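Local coordinates for protein nicotinamide-nucleotide adenylyltransferase NadR family / Ribosylnicotinamide kinase (Lactococcus lactis subsp. cremoris, PDB 6GYE) that binds nicotinamide riboside, probably phosphorylates it to nicotinamide mononucleotide and may adenylylate that product to NAD+, at residues Arg199-Arg202 with Pro207-Glu210; Gln253-Leu258 with Thr370-Glu375. All blocks are in the same frame, centred on the assembly; numbering follows the deposited sequence.

Contact 1 (Arg199-Arg202 with Pro207-Glu210); sequences RLAR and PFSE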
loop_
_atom_site.group_PDB
_atom_site.type_symbol
_atom_site.label_atom_id
_atom_site.label_comp_id
_atom_site.label_asym_id
_atom_site.label_seq_id
_atom_site.Cartn_x
_atom_site.Cartn_y
_atom_site.Cartn_z
ATOM N N ARG A 199 6.108 -4.966 -22.355
ATOM C CA ARG A 199 4.916 -5.346 -23.104
ATOM C C ARG A 199 3.761 -5.671 -22.159
ATOM O O ARG A 199 2.623 -5.240 -22.395
ATOM C CB ARG A 199 5.222 -6.512 -24.038
ATOM C CG ARG A 199 6.295 -6.132 -25.028
ATOM C CD ARG A 199 5.941 -6.374 -26.447
ATOM N NE ARG A 199 6.454 -7.627 -26.980
ATOM C CZ ARG A 199 7.260 -7.709 -28.034
ATOM N NH1 ARG A 199 7.652 -6.603 -28.665
ATOM N NH2 ARG A 199 7.652 -8.897 -28.467
ATOM N N LEU A 200 4.026 -6.402 -21.069
ATOM C CA LEU A 200 2.943 -6.687 -20.124
ATOM C C LEU A 200 2.361 -5.394 -19.559
ATOM O O LEU A 200 1.146 -5.186 -19.599
ATOM C CB LEU A 200 3.427 -7.600 -18.996
ATOM C CG LEU A 200 3.796 -9.044 -19.353
ATOM C CD1 LEU A 200 4.441 -9.724 -18.158
ATOM C CD2 LEU A 200 2.580 -9.840 -19.833
ATOM N N ALA A 201 3.224 -4.501 -19.053
ATOM C CA ALA A 201 2.765 -3.241 -18.458
ATOM C C ALA A 201 2.049 -2.368 -19.481
ATOM O O ALA A 201 0.953 -1.849 -19.224
ATOM C CB ALA A 201 3.946 -2.468 -17.853
ATOM N N ARG A 202 2.658 -2.187 -20.653
ATOM C CA ARG A 202 2.026 -1.313 -21.633
ATOM C C ARG A 202 0.695 -1.888 -22.101
ATOM O O ARG A 202 -0.200 -1.130 -22.487
ATOM C CB ARG A 202 2.988 -1.037 -22.795
ATOM C CG ARG A 202 4.073 -0.008 -22.403
ATOM C CD ARG A 202 5.286 -0.024 -23.312
ATOM N NE ARG A 202 6.215 1.045 -22.960
ATOM C CZ ARG A 202 7.489 1.107 -23.334
ATOM N NH1 ARG A 202 8.040 0.152 -24.084
ATOM N NH2 ARG A 202 8.215 2.144 -22.954
ATOM N N PRO A 207 2.411 1.130 -14.870
ATOM C CA PRO A 207 3.816 1.505 -14.753
ATOM C C PRO A 207 4.656 0.255 -14.538
ATOM O O PRO A 207 4.160 -0.796 -14.136
ATOM C CB PRO A 207 3.852 2.429 -13.521
ATOM C CG PRO A 207 2.704 2.044 -12.727
ATOM C CD PRO A 207 1.656 1.470 -13.651
ATOM N N PHE A 208 5.946 0.387 -14.822
ATOM C CA PHE A 208 6.883 -0.706 -14.622
ATOM C C PHE A 208 8.225 -0.130 -14.188
ATOM O O PHE A 208 8.540 1.016 -14.483
ATOM C CB PHE A 208 7.048 -1.539 -15.899
ATOM C CG PHE A 208 7.560 -0.750 -17.074
ATOM C CD1 PHE A 208 6.679 -0.110 -17.936
ATOM C CD2 PHE A 208 8.920 -0.641 -17.311
ATOM C CE1 PHE A 208 7.157 0.620 -19.022
ATOM C CE2 PHE A 208 9.404 0.097 -18.391
ATOM C CZ PHE A 208 8.528 0.723 -19.245
ATOM N N SER A 209 9.011 -0.929 -13.488
ATOM C CA SER A 209 10.368 -0.544 -13.148
ATOM C C SER A 209 11.350 -1.158 -14.142
ATOM O O SER A 209 11.022 -2.086 -14.886
ATOM C CB SER A 209 10.709 -0.995 -11.727
ATOM O OG SER A 209 10.764 -2.406 -11.691
ATOM N N GLU A 210 12.583 -0.665 -14.099
ATOM C CA GLU A 210 13.681 -1.214 -14.883
ATOM C C GLU A 210 14.573 -2.036 -13.969
ATOM O O GLU A 210 14.470 -1.977 -12.739
ATOM C CB GLU A 210 14.518 -0.109 -15.548
ATOM C CG GLU A 210 13.795 0.814 -16.529
ATOM C CD GLU A 210 13.453 0.158 -17.868
ATOM O OE1 GLU A 210 13.756 -1.040 -18.067
ATOM O OE2 GLU A 210 12.877 0.856 -18.735
#
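The methyl group of A201 packs against the aromatic side chain of F208. A201 CB lies 3.6 Å from F208 CD1 and 3.8 Å from F208 CB, so it meets the methylene and the neighbouring ortho carbon of the ring. The methyl approaches the ring obliquely. A201 CB also comes within 4.1 Å of the carbonyl oxygen P207 O, a van der Waals approach. The P207 side chain points away from the helix and touches V256 and E246.

F208 CG sits between its backbone N and carbonyl carbon (chi1 60°). From there the ring lies against the helix, where V197 and R198 also touch it.

The two segments belong to one helix and the chain that returns from it. Helix 193-203 starts within the probable P-loop (Walker A) of this P-loop NTPase domain. After the helix the chain turns back and runs beside strand 255-259. The backbones of P207 and S209 hydrogen-bond to F257 there, while A201 and L200 touch the F257 side chain. F208 thus leans on the helix while its neighbours are tied to the strand.

The second kind of contact is between a charged group and the ring. The R202 chain is extended from CG to NE and brings the guanidinium to the far end of F208. R202 NH2 lies 4.0 Å from F208 CZ, at the ring edge and near its plane. R202 NE is 4.1 Å from F208 CE1. The guanidinium and ring planes are 86° apart, with CZ over one guanidinium face toward its rim. The carboxylate of E210 lies at the ring edge too, with OE2 in the ring plane, and pairs with R198 in a salt bridge. R202 NH2 remains 6.4 Å from E210 OE2, too far for a direct pair.

Contact 2 (Gln253-Leu258 with Thr370-Glu375); sequences QGIVFL and TGVKIE. With NNR (Nicotinamide riboside), chain I; SO4 (sulfate ion), chain G.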
loop_
_atom_site.group_PDB
_atom_site.type_symbol
_atom_site.label_atom_id
_atom_site.label_comp_id
_atom_site.label_asym_id
_atom_site.label_seq_id
_atom_site.Cartn_x
_atom_site.Cartn_y
_atom_site.Cartn_z
ATOM N N GLN A 253 -2.321 2.662 -11.817
ATOM C CA GLN A 253 -3.759 2.504 -11.941
ATOM C C GLN A 253 -4.277 1.314 -11.155
ATOM O O GLN A 253 -5.464 1.030 -11.223
ATOM C CB GLN A 253 -4.174 2.377 -13.417
ATOM C CG GLN A 253 -3.591 3.462 -14.278
ATOM C CD GLN A 253 -4.257 3.611 -15.638
ATOM O OE1 GLN A 253 -4.504 4.728 -16.087
ATOM N NE2 GLN A 253 -4.530 2.500 -16.303
ATOM N N GLY A 254 -3.422 0.635 -10.391
ATOM C CA GLY A 254 -3.868 -0.462 -9.554
ATOM C C GLY A 254 -3.026 -1.710 -9.706
ATOM O O GLY A 254 -3.120 -2.632 -8.889
ATOM N N ILE A 255 -2.170 -1.736 -10.730
ATOM C CA ILE A 255 -1.286 -2.866 -11.001
ATOM C C ILE A 255 0.066 -2.313 -11.436
ATOM O O ILE A 255 0.118 -1.452 -12.320
ATOM C CB ILE A 255 -1.874 -3.766 -12.112
ATOM C CG1 ILE A 255 -3.331 -4.132 -11.795
ATOM C CG2 ILE A 255 -1.001 -5.015 -12.322
ATOM C CD1 ILE A 255 -3.993 -5.090 -12.788
ATOM N N VAL A 256 1.166 -2.824 -10.857
ATOM C CA VAL A 256 2.505 -2.426 -11.294
ATOM C C VAL A 256 3.349 -3.658 -11.604
ATOM O O VAL A 256 3.151 -4.738 -11.041
ATOM C CB VAL A 256 3.232 -1.522 -10.268
ATOM C CG1 VAL A 256 2.307 -0.412 -9.796
ATOM C CG2 VAL A 256 3.733 -2.330 -9.116
ATOM N N PHE A 257 4.301 -3.486 -12.515
ATOM C CA PHE A 257 5.187 -4.557 -12.953
ATOM C C PHE A 257 6.614 -4.228 -12.544
ATOM O O PHE A 257 7.080 -3.105 -12.754
ATOM C CB PHE A 257 5.093 -4.773 -14.462
ATOM C CG PHE A 257 3.778 -5.345 -14.900
ATOM C CD1 PHE A 257 2.671 -4.518 -15.111
ATOM C CD2 PHE A 257 3.640 -6.710 -15.088
ATOM C CE1 PHE A 257 1.438 -5.045 -15.503
ATOM C CE2 PHE A 257 2.411 -7.256 -15.493
ATOM C CZ PHE A 257 1.305 -6.414 -15.699
ATOM N N LEU A 258 7.286 -5.192 -11.927
ATOM C CA LEU A 258 8.628 -4.991 -11.399
ATOM C C LEU A 258 9.619 -5.877 -12.143
ATOM O O LEU A 258 9.419 -7.092 -12.240
ATOM C CB LEU A 258 8.669 -5.294 -9.898
ATOM C CG LEU A 258 7.722 -4.466 -9.028
ATOM C CD1 LEU A 258 7.962 -4.820 -7.557
ATOM C CD2 LEU A 258 7.899 -2.941 -9.279
ATOM N N THR A 370 -4.910 -10.868 -11.227
ATOM C CA THR A 370 -5.326 -9.511 -10.915
ATOM C C THR A 370 -6.757 -9.188 -11.292
ATOM O O THR A 370 -7.279 -8.177 -10.813
ATOM C CB THR A 370 -4.435 -8.476 -11.612
ATOM O OG1 THR A 370 -4.754 -8.447 -13.014
ATOM C CG2 THR A 370 -2.934 -8.789 -11.391
ATOM N N GLY A 371 -7.367 -9.932 -12.198
ATOM C CA GLY A 371 -8.734 -9.668 -12.583
ATOM C C GLY A 371 -8.871 -8.794 -13.804
ATOM O O GLY A 371 -9.991 -8.603 -14.285
ATOM N N VAL A 372 -7.769 -8.246 -14.321
ATOM C CA VAL A 372 -7.874 -7.279 -15.407
ATOM C C VAL A 372 -8.301 -7.986 -16.687
ATOM O O VAL A 372 -7.900 -9.128 -16.961
ATOM C CB VAL A 372 -6.539 -6.534 -15.589
ATOM C CG1 VAL A 372 -5.443 -7.484 -16.064
ATOM C CG2 VAL A 372 -6.709 -5.409 -16.553
ATOM N N LYS A 373 -9.126 -7.320 -17.478
ATOM C CA LYS A 373 -9.612 -7.935 -18.707
ATOM C C LYS A 373 -8.558 -7.795 -19.799
ATOM O O LYS A 373 -7.877 -6.771 -19.898
ATOM C CB LYS A 373 -10.930 -7.298 -19.157
ATOM C CG LYS A 373 -11.403 -7.759 -20.550
ATOM C CD LYS A 373 -12.859 -7.439 -20.838
ATOM C CE LYS A 373 -13.260 -7.775 -22.290
ATOM N NZ LYS A 373 -13.104 -9.218 -22.664
ATOM N N ILE A 374 -8.445 -8.822 -20.634
ATOM C CA ILE A 374 -7.464 -8.868 -21.702
ATOM C C ILE A 374 -8.216 -9.230 -22.973
ATOM O O ILE A 374 -8.923 -10.238 -23.009
ATOM C CB ILE A 374 -6.359 -9.910 -21.436
ATOM C CG1 ILE A 374 -5.578 -9.569 -20.172
ATOM C CG2 ILE A 374 -5.391 -9.934 -22.637
ATOM C CD1 ILE A 374 -4.793 -8.249 -20.281
ATOM N N GLU A 375 -7.956 -8.502 -24.042
ATOM C CA GLU A 375 -8.680 -8.759 -25.268
ATOM C C GLU A 375 -8.028 -9.887 -26.031
ATOM O O GLU A 375 -6.808 -10.079 -25.994
ATOM C CB GLU A 375 -8.723 -7.523 -26.167
ATOM C CG GLU A 375 -9.538 -6.371 -25.631
ATOM C CD GLU A 375 -11.041 -6.617 -25.708
ATOM O OE1 GLU A 375 -11.485 -7.536 -26.444
ATOM O OE2 GLU A 375 -11.783 -5.867 -25.037
HETATM O O2R NNR I . 7.393 1.493 -1.284
HETATM C C2R NNR I . 6.632 0.377 -0.803
HETATM C C3R NNR I . 6.076 0.601 0.598
HETATM O O3R NNR I . 6.442 1.877 1.142
HETATM C C4R NNR I . 6.650 -0.510 1.463
HETATM C C5R NNR I . 5.545 -1.360 2.076
HETATM O O5R NNR I . 6.128 -2.418 2.844
HETATM O O4R NNR I . 7.484 -1.326 0.638
HETATM C C1R NNR I . 7.523 -0.853 -0.711
HETATM N N1 NNR I . 7.026 -1.891 -1.615
HETATM C C2 NNR I . 7.896 -2.629 -2.317
HETATM C C6 NNR I . 5.705 -2.090 -1.730
HETATM C C5 NNR I . 5.206 -3.069 -2.581
HETATM C C4 NNR I . 6.087 -3.847 -3.318
HETATM C C3 NNR I . 7.450 -3.622 -3.182
HETATM C C7 NNR I . 8.433 -4.442 -3.962
HETATM O O7 NNR I . 9.543 -3.989 -4.189
HETATM N N7 NNR I . 8.067 -5.650 -4.388
HETATM S S SO4 G . -10.613 -3.681 -16.483
HETATM O O1 SO4 G . -10.743 -3.469 -15.042
HETATM O O2 SO4 G . -9.562 -2.811 -17.004
HETATM O O3 SO4 G . -11.884 -3.374 -17.135
HETATM O O4 SO4 G . -10.260 -5.068 -16.756
#
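I255 reaches T370 with the end of its side chain. I255 CD1 lies 3.4 Å from T370 OG1 and 3.6 Å from T370 CB, and the two side chains pass each other at a slant. The same methyl meets V372 CB at 4.1 Å. One methyl carbon therefore carries the whole contact. I255 CG1 stands anti to the carbonyl carbon (chi1 -51°), and the chain continues extended at chi2, which carries CD1 out to T370.

The next shell holds T370 in place. Its OG1 accepts a hydrogen bond from V372 N, 3.3 Å long and 164° at the hydrogen, which makes an ST turn. OG1 also hydrogen-bonds to V366 O, one turn back in helix 358-370. The hydroxyl thus joins the last turn of that helix to the chain leaving it, which bends at G371 with positive phi. With an alanine in place of T370 both hydroxyl bonds go, so V372 N is likely to lose its turn acceptor and the chain after the helix its firm placing against I255.

Further out, V372 touches V366 and its carbonyl oxygen bonds to H367. K373 N donates to SO4 O4 at 2.6 Å; the sulfate probably comes from the crystallisation liquor. In the first segment, I255 begins edge strand 255-259 of the parallel sheet, beside K181 of strand 181-187. Strand 255-259 leads on to the nicotinamide riboside pocket. There L258 CD1 packs 3.3 Å from NNR N7 of the carboxamide, and Y240 hydrogen-bonds to the ligand.

No hydrogen bond crosses between the segments. The helix exit rests on the strand by van der Waals contact, while the T370 hydroxyl is bonded to its own turn and helix.

Overall arrangement
From the N terminus, the chain first passes through the domain with the five-stranded parallel sheet and then enters the P-loop NTPase domain. Contact 1 closes a short loop there, joining the last turns of helix 193-203 to the loop segment 207-210. Contact 2 opens later, at 253-258, and closes a loop of more than a hundred residues at 370-375. The two are in series and neither nests nor crosses. Their centres are about 10 Å apart, and they meet at F257. Edge strand 255-259 is thus linked to the 207-210 loop and to the exit of helix 358-370.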